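Side-chain contacts in SYE1 (Shewanella oneidensis, PDB 4AWT), which probably reduces carbon-carbon double bonds at the expense of NADH or NADPH, using flavin mononucleotide as its redox cofactor: residues A[99-104]-A[165-170]; A[176-181]-A[219-224]. The protein carries 1 engineered substitution. All blocks are in the same frame, centred on the assembly; numbering follows the deposited sequence.

Interaction 1 of 2, residues A[99-104]-A[165-170]. With FMN (flavin mononucleotide), chain B.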
ATOM      1  N   ALA A  99      -3.066   2.480   8.118  1.00  5.10           N
ATOM      2  CA  ALA A  99      -1.748   2.940   7.733  1.00  5.09           C
ATOM      3  C   ALA A  99      -1.047   1.882   6.893  1.00  4.71           C
ATOM      4  O   ALA A  99      -0.921   0.748   7.351  1.00  5.38           O
ATOM      5  CB  ALA A  99      -0.874   3.225   8.948  1.00  5.86           C
ATOM      6  N   GLN A 100      -0.547   2.240   5.716  1.00  4.99           N
ATOM      7  CA  GLN A 100       0.195   1.284   4.897  1.00  4.76           C
ATOM      8  C   GLN A 100       1.663   1.277   5.319  1.00  4.82           C
ATOM      9  O   GLN A 100       2.420   2.182   5.023  1.00  5.82           O
ATOM     10  CB  GLN A 100       0.086   1.555   3.406  1.00  5.11           C
ATOM     11  CG  GLN A 100       0.754   0.398   2.668  1.00  5.43           C
ATOM     12  CD  GLN A 100       0.895   0.610   1.203  1.00  4.99           C
ATOM     13  OE1 GLN A 100       1.572   1.553   0.749  1.00  5.49           O
ATOM     14  NE2 GLN A 100       0.321  -0.287   0.411  1.00  5.21           N
ATOM     15  N   LEU A 101       2.073   0.209   6.028  1.00  5.10           N
ATOM     16  CA  LEU A 101       3.449   0.097   6.510  1.00  4.96           C
ATOM     17  C   LEU A 101       4.356  -0.326   5.368  1.00  4.93           C
ATOM     18  O   LEU A 101       4.124  -1.358   4.729  1.00  5.37           O
ATOM     19  CB  LEU A 101       3.519  -0.906   7.646  1.00  5.35           C
ATOM     20  CG  LEU A 101       2.581  -0.666   8.812  1.00  5.75           C
ATOM     21  CD1 LEU A 101       2.846  -1.703   9.905  1.00  6.78           C
ATOM     22  CD2 LEU A 101       2.700   0.742   9.369  1.00  6.98           C
ATOM     23  N   TRP A 102       5.411   0.462   5.148  1.00  5.17           N
ATOM     24  CA  TRP A 102       6.219   0.343   3.939  1.00  5.13           C
ATOM     25  C   TRP A 102       7.685   0.031   4.259  1.00  5.23           C
ATOM     26  O   TRP A 102       8.321   0.729   5.052  1.00  5.72           O
ATOM     27  CB  TRP A 102       6.180   1.644   3.144  1.00  5.86           C
ATOM     28  CG  TRP A 102       6.376   1.528   1.673  1.00  5.53           C
ATOM     29  CD1 TRP A 102       6.492   0.432   0.874  1.00  5.75           C
ATOM     30  CD2 TRP A 102       6.398   2.663   0.806  1.00  5.86           C
ATOM     31  NE1 TRP A 102       6.575   0.821  -0.443  1.00  6.06           N
ATOM     32  CE2 TRP A 102       6.497   2.175  -0.508  1.00  6.19           C
ATOM     33  CE3 TRP A 102       6.305   4.043   1.021  1.00  6.24           C
ATOM     34  CZ2 TRP A 102       6.499   3.041  -1.604  1.00  7.59           C
ATOM     35  CZ3 TRP A 102       6.297   4.871  -0.081  1.00  7.28           C
ATOM     36  CH2 TRP A 102       6.393   4.387  -1.333  1.00  8.03           C
ATOM     37  N   HIS A 103       8.228  -0.941   3.532  1.00  5.29           N
ATOM     38  CA  HIS A 103       9.678  -1.094   3.369  1.00  5.56           C
ATOM     39  C   HIS A 103       9.898  -1.378   1.897  1.00  5.42           C
ATOM     40  O   HIS A 103       9.402  -2.366   1.356  1.00  5.82           O
ATOM     41  CB  HIS A 103      10.278  -2.201   4.233  1.00  5.58           C
ATOM     42  CG  HIS A 103      11.780  -2.134   4.324  1.00  5.71           C
ATOM     43  ND1 HIS A 103      12.578  -2.013   3.275  1.00  6.06           N
ATOM     44  CD2 HIS A 103      12.529  -2.117   5.451  1.00  6.49           C
ATOM     45  CE1 HIS A 103      13.817  -1.956   3.711  1.00  6.40           C
ATOM     46  NE2 HIS A 103      13.829  -2.019   5.035  1.00  6.56           N
ATOM     47  N   VAL A 104      10.639  -0.485   1.236  1.00  5.58           N
ATOM     48  CA  VAL A 104      10.848  -0.579  -0.190  1.00  5.84           C
ATOM     49  C   VAL A 104      11.925  -1.558  -0.614  1.00  5.71           C
ATOM     50  O   VAL A 104      12.033  -1.873  -1.812  1.00  6.06           O
ATOM     51  CB  VAL A 104      11.174   0.798  -0.788  1.00  6.28           C
ATOM     52  CG1 VAL A 104      10.037   1.781  -0.537  1.00  6.48           C
ATOM     53  CG2 VAL A 104      12.527   1.305  -0.273  1.00  6.06           C
ATOM     54  N   GLN A 165       6.918  -2.697  15.594  1.00  6.31           N
ATOM     55  CA  GLN A 165       6.824  -1.426  16.283  1.00  6.65           C
ATOM     56  C   GLN A 165       6.021  -0.410  15.480  1.00  6.11           C
ATOM     57  O   GLN A 165       5.283   0.388  16.057  1.00  6.76           O
ATOM     58  CB  GLN A 165       8.222  -0.892  16.613  1.00  7.34           C
ATOM     59  CG  GLN A 165       8.173   0.373  17.457  1.00  8.65           C
ATOM     60  CD  GLN A 165       7.480   0.191  18.774  1.00 10.45           C
ATOM     61  OE1 GLN A 165       6.577   1.018  19.197  1.00 12.19           O
ATOM     62  NE2 GLN A 165       7.786  -0.833  19.490  1.00 13.05           N
ATOM     63  N   ALA A 166       6.166  -0.434  14.158  1.00  6.19           N
ATOM     64  CA  ALA A 166       5.417   0.486  13.320  1.00  6.13           C
ATOM     65  C   ALA A 166       3.921   0.257  13.461  1.00  5.85           C
ATOM     66  O   ALA A 166       3.138   1.198  13.419  1.00  6.41           O
ATOM     67  CB  ALA A 166       5.817   0.365  11.873  1.00  6.33           C
ATOM     68  N   ALA A 167       3.502  -1.012  13.640  1.00  6.11           N
ATOM     69  CA  ALA A 167       2.093  -1.296  13.855  1.00  6.31           C
ATOM     70  C   ALA A 167       1.606  -0.677  15.153  1.00  6.20           C
ATOM     71  O   ALA A 167       0.522  -0.087  15.234  1.00  6.65           O
ATOM     72  CB  ALA A 167       1.857  -2.782  13.817  1.00  6.85           C
ATOM     73  N   LEU A 168       2.405  -0.814  16.243  1.00  6.52           N
ATOM     74  CA  LEU A 168       2.057  -0.186  17.494  1.00  6.89           C
ATOM     75  C   LEU A 168       2.022   1.331  17.330  1.00  6.37           C
ATOM     76  O   LEU A 168       1.132   2.002  17.883  1.00  7.25           O
ATOM     77  CB  LEU A 168       3.060  -0.573  18.587  1.00  7.86           C
ATOM     78  CG  LEU A 168       3.056  -2.056  18.936  1.00 11.58           C
ATOM     79  CD1 LEU A 168       4.205  -2.290  19.944  1.00 15.05           C
ATOM     80  CD2 LEU A 168       1.749  -2.504  19.502  1.00 13.20           C
ATOM     81  N   ASN A 169       2.973   1.886  16.590  1.00  6.55           N
ATOM     82  CA  ASN A 169       3.004   3.324  16.364  1.00  6.37           C
ATOM     83  C   ASN A 169       1.740   3.773  15.610  1.00  6.15           C
ATOM     84  O   ASN A 169       1.194   4.840  15.907  1.00  6.81           O
ATOM     85  CB  ASN A 169       4.230   3.685  15.570  1.00  6.37           C
ATOM     86  CG  ASN A 169       5.530   3.472  16.318  1.00  6.92           C
ATOM     87  OD1 ASN A 169       5.527   3.232  17.540  1.00  7.40           O
ATOM     88  ND2 ASN A 169       6.613   3.587  15.597  1.00  7.22           N
ATOM     89  N   ALA A 170       1.299   2.975  14.652  1.00  6.15           N
ATOM     90  CA  ALA A 170       0.074   3.315  13.926  1.00  6.08           C
ATOM     91  C   ALA A 170      -1.121   3.353  14.863  1.00  5.95           C
ATOM     92  O   ALA A 170      -1.984   4.220  14.756  1.00  6.42           O
ATOM     93  CB  ALA A 170      -0.164   2.315  12.811  1.00  6.35           C
TER
HETATM   94  N1  FMN B 500       0.310   1.764  -4.040  1.00  5.18           N
HETATM   95  C2  FMN B 500       0.706   1.416  -2.822  1.00  5.20           C
HETATM   96  O2  FMN B 500       0.501   0.262  -2.358  1.00  5.40           O
HETATM   97  N3  FMN B 500       1.366   2.332  -2.015  1.00  5.40           N
HETATM   98  C4  FMN B 500       1.644   3.628  -2.417  1.00  5.30           C
HETATM   99  O4  FMN B 500       2.152   4.424  -1.584  1.00  6.06           O
HETATM  100  C4A FMN B 500       1.322   3.940  -3.736  1.00  5.42           C
HETATM  101  N5  FMN B 500       1.648   5.189  -4.264  1.00  6.04           N
HETATM  102  C5A FMN B 500       0.939   5.612  -5.421  1.00  5.73           C
HETATM  103  C6  FMN B 500       1.018   6.920  -5.829  1.00  6.52           C
HETATM  104  C7  FMN B 500       0.308   7.393  -6.959  1.00  6.70           C
HETATM  105  C7M FMN B 500       0.348   8.870  -7.270  1.00  8.76           C
HETATM  106  C8  FMN B 500      -0.428   6.500  -7.677  1.00  6.42           C
HETATM  107  C8M FMN B 500      -1.245   6.927  -8.880  1.00  8.28           C
HETATM  108  C9  FMN B 500      -0.506   5.151  -7.275  1.00  6.03           C
HETATM  109  C9A FMN B 500       0.166   4.693  -6.140  1.00  5.63           C
HETATM  110  N10 FMN B 500       0.041   3.360  -5.698  1.00  5.60           N
HETATM  111  C10 FMN B 500       0.564   3.005  -4.469  1.00  5.36           C
HETATM  112  C1' FMN B 500      -0.825   2.436  -6.437  1.00  5.53           C
HETATM  113  C2' FMN B 500      -2.326   2.673  -6.190  1.00  5.16           C
HETATM  114  O2' FMN B 500      -2.682   2.306  -4.869  1.00  5.37           O
HETATM  115  C3' FMN B 500      -3.204   1.853  -7.114  1.00  5.38           C
HETATM  116  O3' FMN B 500      -3.092   0.461  -6.859  1.00  5.56           O
HETATM  117  C4' FMN B 500      -2.978   2.103  -8.616  1.00  5.69           C
HETATM  118  O4' FMN B 500      -2.873   3.487  -8.910  1.00  5.99           O
HETATM  119  C5' FMN B 500      -4.013   1.410  -9.482  1.00  5.87           C
HETATM  120  O5' FMN B 500      -5.335   1.913  -9.225  1.00  5.68           O
HETATM  121  P   FMN B 500      -5.974   3.018 -10.214  1.00  5.71           P
HETATM  122  O1P FMN B 500      -5.168   4.279 -10.025  1.00  5.88           O
HETATM  123  O2P FMN B 500      -5.867   2.479 -11.624  1.00  6.22           O
HETATM  124  O3P FMN B 500      -7.392   3.141  -9.713  1.00  5.95           O
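L101 pushes its forked end against the alanine-lined face of helix segment 165-170. Its CB points at the helix, and with CG anti to the carbonyl carbon (chi1 -54°) the fork is turned so that both methyls reach it. The CB of A166 fits against the fork, 4.0 Å from L101 CD2 and 4.1 Å from L101 CD1. The same CD1 also lies against the helix backbone, 3.9 Å from the N of A167. One turn further on, methyl meets methyl, with A99 CB and A170 CB 4.0 Å apart. Alanines suit this face because their short side chains bring the helix close to its strand, the two running nearly antiparallel.

Q100, between A99 and L101, faces the other way, into the barrel. Its extended chain brings the amide up to the flavin: OE1 accepts from FMN N3 at 2.9 Å (161°), and NE2 donates to FMN O2 at 2.8 Å (168°). A leucine here would probably leave both FMN N3 and FMN O2 without these mates and let the pyrimidine end of the flavin shift. W102 likewise points inward, with V104 CG1 against one face of its indole. The strand's outer side thus packs on the helix by dispersion contacts alone, as in a TIM barrel's strand-helix layer, while the inward Q100 offers an acceptor and a donor that match FMN N3 and O2.

Interaction 2 of 2, residues A[176-181]-A[219-224]. With FMN (flavin mononucleotide), chain B.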
ATOM      1  N   ASP A 176      -7.057   2.892  12.515  1.00  6.05           N
ATOM      2  CA  ASP A 176      -7.898   1.762  12.803  1.00  6.44           C
ATOM      3  C   ASP A 176      -7.251   0.424  12.527  1.00  6.08           C
ATOM      4  O   ASP A 176      -7.741  -0.608  12.987  1.00  7.58           O
ATOM      5  CB  ASP A 176      -9.203   1.906  11.993  1.00  6.84           C
ATOM      6  CG  ASP A 176      -9.929   3.176  12.373  1.00  7.66           C
ATOM      7  OD1 ASP A 176     -10.357   3.263  13.529  1.00 11.41           O
ATOM      8  OD2 ASP A 176     -10.026   4.076  11.511  1.00  8.61           O
ATOM      9  N   GLY A 177      -6.188   0.418  11.791  1.00  5.85           N
ATOM     10  CA  GLY A 177      -5.480  -0.794  11.404  1.00  6.02           C
ATOM     11  C   GLY A 177      -4.288  -0.433  10.571  1.00  5.21           C
ATOM     12  O   GLY A 177      -3.988   0.756  10.346  1.00  5.62           O
ATOM     13  N   ILE A 178      -3.589  -1.471  10.100  1.00  5.22           N
ATOM     14  CA  ILE A 178      -2.474  -1.306   9.202  1.00  5.21           C
ATOM     15  C   ILE A 178      -2.673  -2.191   7.976  1.00  4.98           C
ATOM     16  O   ILE A 178      -3.306  -3.236   8.061  1.00  5.45           O
ATOM     17  CB  ILE A 178      -1.111  -1.579   9.875  1.00  5.54           C
ATOM     18  CG1 ILE A 178      -0.894  -3.036  10.267  1.00  6.14           C
ATOM     19  CG2 ILE A 178      -0.954  -0.646  11.056  1.00  6.22           C
ATOM     20  CD1 ILE A 178      -0.332  -3.955   9.210  1.00  6.95           C
ATOM     21  N   GLU A 179      -2.068  -1.767   6.878  1.00  5.05           N
ATOM     22  CA  GLU A 179      -1.942  -2.570   5.679  1.00  5.07           C
ATOM     23  C   GLU A 179      -0.475  -2.830   5.471  1.00  5.09           C
ATOM     24  O   GLU A 179       0.345  -1.905   5.357  1.00  5.75           O
ATOM     25  CB  GLU A 179      -2.504  -1.857   4.450  1.00  5.18           C
ATOM     26  CG  GLU A 179      -2.443  -2.732   3.206  1.00  5.44           C
ATOM     27  CD  GLU A 179      -2.968  -2.039   1.963  1.00  5.00           C
ATOM     28  OE1 GLU A 179      -4.235  -2.023   1.813  1.00  5.35           O
ATOM     29  OE2 GLU A 179      -2.167  -1.529   1.167  1.00  5.64           O
ATOM     30  N   LEU A 180      -0.089  -4.111   5.387  1.00  5.11           N
ATOM     31  CA  LEU A 180       1.288  -4.449   5.048  1.00  5.10           C
ATOM     32  C   LEU A 180       1.475  -4.340   3.552  1.00  4.88           C
ATOM     33  O   LEU A 180       0.842  -5.060   2.784  1.00  5.51           O
ATOM     34  CB  LEU A 180       1.573  -5.868   5.496  1.00  5.63           C
ATOM     35  CG  LEU A 180       2.958  -6.404   5.147  1.00  6.13           C
ATOM     36  CD1 LEU A 180       4.046  -5.543   5.800  1.00  6.92           C
ATOM     37  CD2 LEU A 180       3.074  -7.863   5.551  1.00  7.50           C
ATOM     38  N   HIS A 181       2.381  -3.467   3.114  1.00  5.13           N
ATOM     39  CA  HIS A 181       2.682  -3.368   1.681  1.00  5.12           C
ATOM     40  C   HIS A 181       3.606  -4.539   1.325  1.00  5.44           C
ATOM     41  O   HIS A 181       4.813  -4.465   1.559  1.00  6.71           O
ATOM     42  CB  HIS A 181       3.332  -2.050   1.328  1.00  5.32           C
ATOM     43  CG  HIS A 181       3.309  -1.751  -0.136  1.00  5.33           C
ATOM     44  ND1 HIS A 181       3.015  -2.687  -1.063  1.00  6.43           N
ATOM     45  CD2 HIS A 181       3.489  -0.545  -0.742  1.00  5.83           C
ATOM     46  CE1 HIS A 181       3.038  -2.065  -2.226  1.00  6.67           C
ATOM     47  NE2 HIS A 181       3.303  -0.783  -2.079  1.00  6.05           N
ATOM     48  N   ALA A 219       2.919 -12.596  11.197  1.00  6.67           N
ATOM     49  CA  ALA A 219       2.748 -13.104  12.558  1.00  7.28           C
ATOM     50  C   ALA A 219       3.055 -12.041  13.581  1.00  6.99           C
ATOM     51  O   ALA A 219       2.338 -11.917  14.576  1.00  7.59           O
ATOM     52  CB  ALA A 219       3.674 -14.313  12.783  1.00  7.91           C
ATOM     53  N   ALA A 220       4.117 -11.265  13.364  1.00  7.08           N
ATOM     54  CA  ALA A 220       4.480 -10.229  14.297  1.00  6.88           C
ATOM     55  C   ALA A 220       3.448  -9.103  14.339  1.00  6.85           C
ATOM     56  O   ALA A 220       3.116  -8.586  15.400  1.00  7.45           O
ATOM     57  CB  ALA A 220       5.841  -9.669  13.948  1.00  7.84           C
ATOM     58  N   LEU A 221       2.924  -8.720  13.164  1.00  6.52           N
ATOM     59  CA  LEU A 221       1.895  -7.675  13.114  1.00  6.59           C
ATOM     60  C   LEU A 221       0.659  -8.090  13.848  1.00  6.66           C
ATOM     61  O   LEU A 221       0.071  -7.309  14.620  1.00  6.96           O
ATOM     62  CB  LEU A 221       1.599  -7.353  11.647  1.00  6.24           C
ATOM     63  CG  LEU A 221       2.729  -6.725  10.867  1.00  6.69           C
ATOM     64  CD1 LEU A 221       2.419  -6.754   9.377  1.00  7.20           C
ATOM     65  CD2 LEU A 221       2.992  -5.295  11.308  1.00  7.40           C
ATOM     66  N   VAL A 222       0.209  -9.342  13.605  1.00  6.92           N
ATOM     67  CA  VAL A 222      -0.961  -9.847  14.298  1.00  7.36           C
ATOM     68  C   VAL A 222      -0.722  -9.913  15.775  1.00  7.65           C
ATOM     69  O   VAL A 222      -1.606  -9.583  16.587  1.00  8.54           O
ATOM     70  CB  VAL A 222      -1.330 -11.216  13.697  1.00  8.04           C
ATOM     71  CG1 VAL A 222      -2.336 -11.932  14.579  1.00  9.99           C
ATOM     72  CG2 VAL A 222      -1.835 -11.073  12.273  1.00  9.15           C
ATOM     73  N   ASP A 223       0.466 -10.398  16.175  1.00  8.17           N
ATOM     74  CA  ASP A 223       0.743 -10.441  17.632  1.00  9.32           C
ATOM     75  C   ASP A 223       0.697  -9.070  18.248  1.00  8.94           C
ATOM     76  O   ASP A 223       0.249  -8.917  19.377  1.00 11.06           O
ATOM     77  CB  ASP A 223       2.123 -11.072  17.822  1.00 10.45           C
ATOM     78  CG  ASP A 223       2.470 -11.448  19.209  1.00 13.12           C
ATOM     79  OD1 ASP A 223       1.689 -12.256  19.768  1.00 20.55           O
ATOM     80  OD2 ASP A 223       3.520 -11.016  19.741  1.00 17.10           O
ATOM     81  N   ALA A 224       1.144  -8.059  17.530  1.00  8.17           N
ATOM     82  CA  ALA A 224       1.185  -6.717  18.092  1.00  8.13           C
ATOM     83  C   ALA A 224      -0.191  -6.102  18.232  1.00  7.41           C
ATOM     84  O   ALA A 224      -0.473  -5.486  19.252  1.00  8.41           O
ATOM     85  CB  ALA A 224       2.077  -5.846  17.209  1.00  8.81           C
TER
HETATM   86  N1  FMN B 500       0.310   1.764  -4.040  1.00  5.18           N
HETATM   87  C2  FMN B 500       0.706   1.416  -2.822  1.00  5.20           C
HETATM   88  O2  FMN B 500       0.501   0.262  -2.358  1.00  5.40           O
HETATM   89  N3  FMN B 500       1.366   2.332  -2.015  1.00  5.40           N
HETATM   90  C4  FMN B 500       1.644   3.628  -2.417  1.00  5.30           C
HETATM   91  O4  FMN B 500       2.152   4.424  -1.584  1.00  6.06           O
HETATM   92  C4A FMN B 500       1.322   3.940  -3.736  1.00  5.42           C
HETATM   93  N5  FMN B 500       1.648   5.189  -4.264  1.00  6.04           N
HETATM   94  C5A FMN B 500       0.939   5.612  -5.421  1.00  5.73           C
HETATM   95  C6  FMN B 500       1.018   6.920  -5.829  1.00  6.52           C
HETATM   96  C7  FMN B 500       0.308   7.393  -6.959  1.00  6.70           C
HETATM   97  C7M FMN B 500       0.348   8.870  -7.270  1.00  8.76           C
HETATM   98  C8  FMN B 500      -0.428   6.500  -7.677  1.00  6.42           C
HETATM   99  C8M FMN B 500      -1.245   6.927  -8.880  1.00  8.28           C
HETATM  100  C9  FMN B 500      -0.506   5.151  -7.275  1.00  6.03           C
HETATM  101  C9A FMN B 500       0.166   4.693  -6.140  1.00  5.63           C
HETATM  102  N10 FMN B 500       0.041   3.360  -5.698  1.00  5.60           N
HETATM  103  C10 FMN B 500       0.564   3.005  -4.469  1.00  5.36           C
HETATM  104  C1' FMN B 500      -0.825   2.436  -6.437  1.00  5.53           C
HETATM  105  C2' FMN B 500      -2.326   2.673  -6.190  1.00  5.16           C
HETATM  106  O2' FMN B 500      -2.682   2.306  -4.869  1.00  5.37           O
HETATM  107  C3' FMN B 500      -3.204   1.853  -7.114  1.00  5.38           C
HETATM  108  O3' FMN B 500      -3.092   0.461  -6.859  1.00  5.56           O
HETATM  109  C4' FMN B 500      -2.978   2.103  -8.616  1.00  5.69           C
HETATM  110  O4' FMN B 500      -2.873   3.487  -8.910  1.00  5.99           O
HETATM  111  C5' FMN B 500      -4.013   1.410  -9.482  1.00  5.87           C
HETATM  112  O5' FMN B 500      -5.335   1.913  -9.225  1.00  5.68           O
HETATM  113  P   FMN B 500      -5.974   3.018 -10.214  1.00  5.71           P
HETATM  114  O1P FMN B 500      -5.168   4.279 -10.025  1.00  5.88           O
HETATM  115  O2P FMN B 500      -5.867   2.479 -11.624  1.00  6.22           O
HETATM  116  O3P FMN B 500      -7.392   3.141  -9.713  1.00  5.95           O
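E179 OE1 is gripped twice, by hydrogen bonds to Y266 OH and H268 ND1, while the other carboxylate oxygen, OE2, takes a bond from Q100 NE2. The glutamate points away from helix segment 219-224 into the barrel. It is placed as a second-shell group, and its bond to Q100 NE2 is likely to help orient the amide that faces the flavin. H181, also on the inner side, turns a face of its imidazole to the cofactor: FMN O2 lies over that face, displaced to the NE2 side, 3.0 Å from H181 NE2 and 3.4 Å from H181 CE1. The backbone N-H of A183 donates to H181 ND1, which probably limits rotation of the ring.

On the outer side of the strand, I178 and L180 receive L221 of helix 212-225, completing a strand-helix unit of the TIM barrel. L221 CD1 does most of the touching, 3.9 Å from I178 CD1 and 4.0 Å from L180 CD2; it also lies 4.1 Å from both CB and CD1 of L180, so it presses into the bend of that leucine. The I178 side chain meets L221 at a slant, whereas L180 crosses it at about a right angle. Branched aliphatic residues suit this buried interface, where a single methyl touches both strand side chains. No hydrogen bond spans strand and helix: apolar packing joins them, and the polar groups E179 and H181 serve the flavin side.

How the interactions relate
Interactions 1 and 2 are successive strand-helix units of one TIM barrel, their centres about 8 Å apart. Helix 153-172 leads directly into strand 177-181, which lies beside strand 96-102 in the parallel sheet. Probable hydrogen bonds of 2.8 Å, from E179 N to A99 O and from L101 N to E179 O, join the strands. Outside the barrel, L221 also touches L101 and A167, merging both apolar layers into one core. Inside, H181 CD2 packs 3.2 Å from Q100 OE1 and 3.4 Å from W102 NE1, its ring stacked on the indole. Q100 and H181, one from each strand, both approach FMN O2 and wall the pyrimidine end of the flavin pocket.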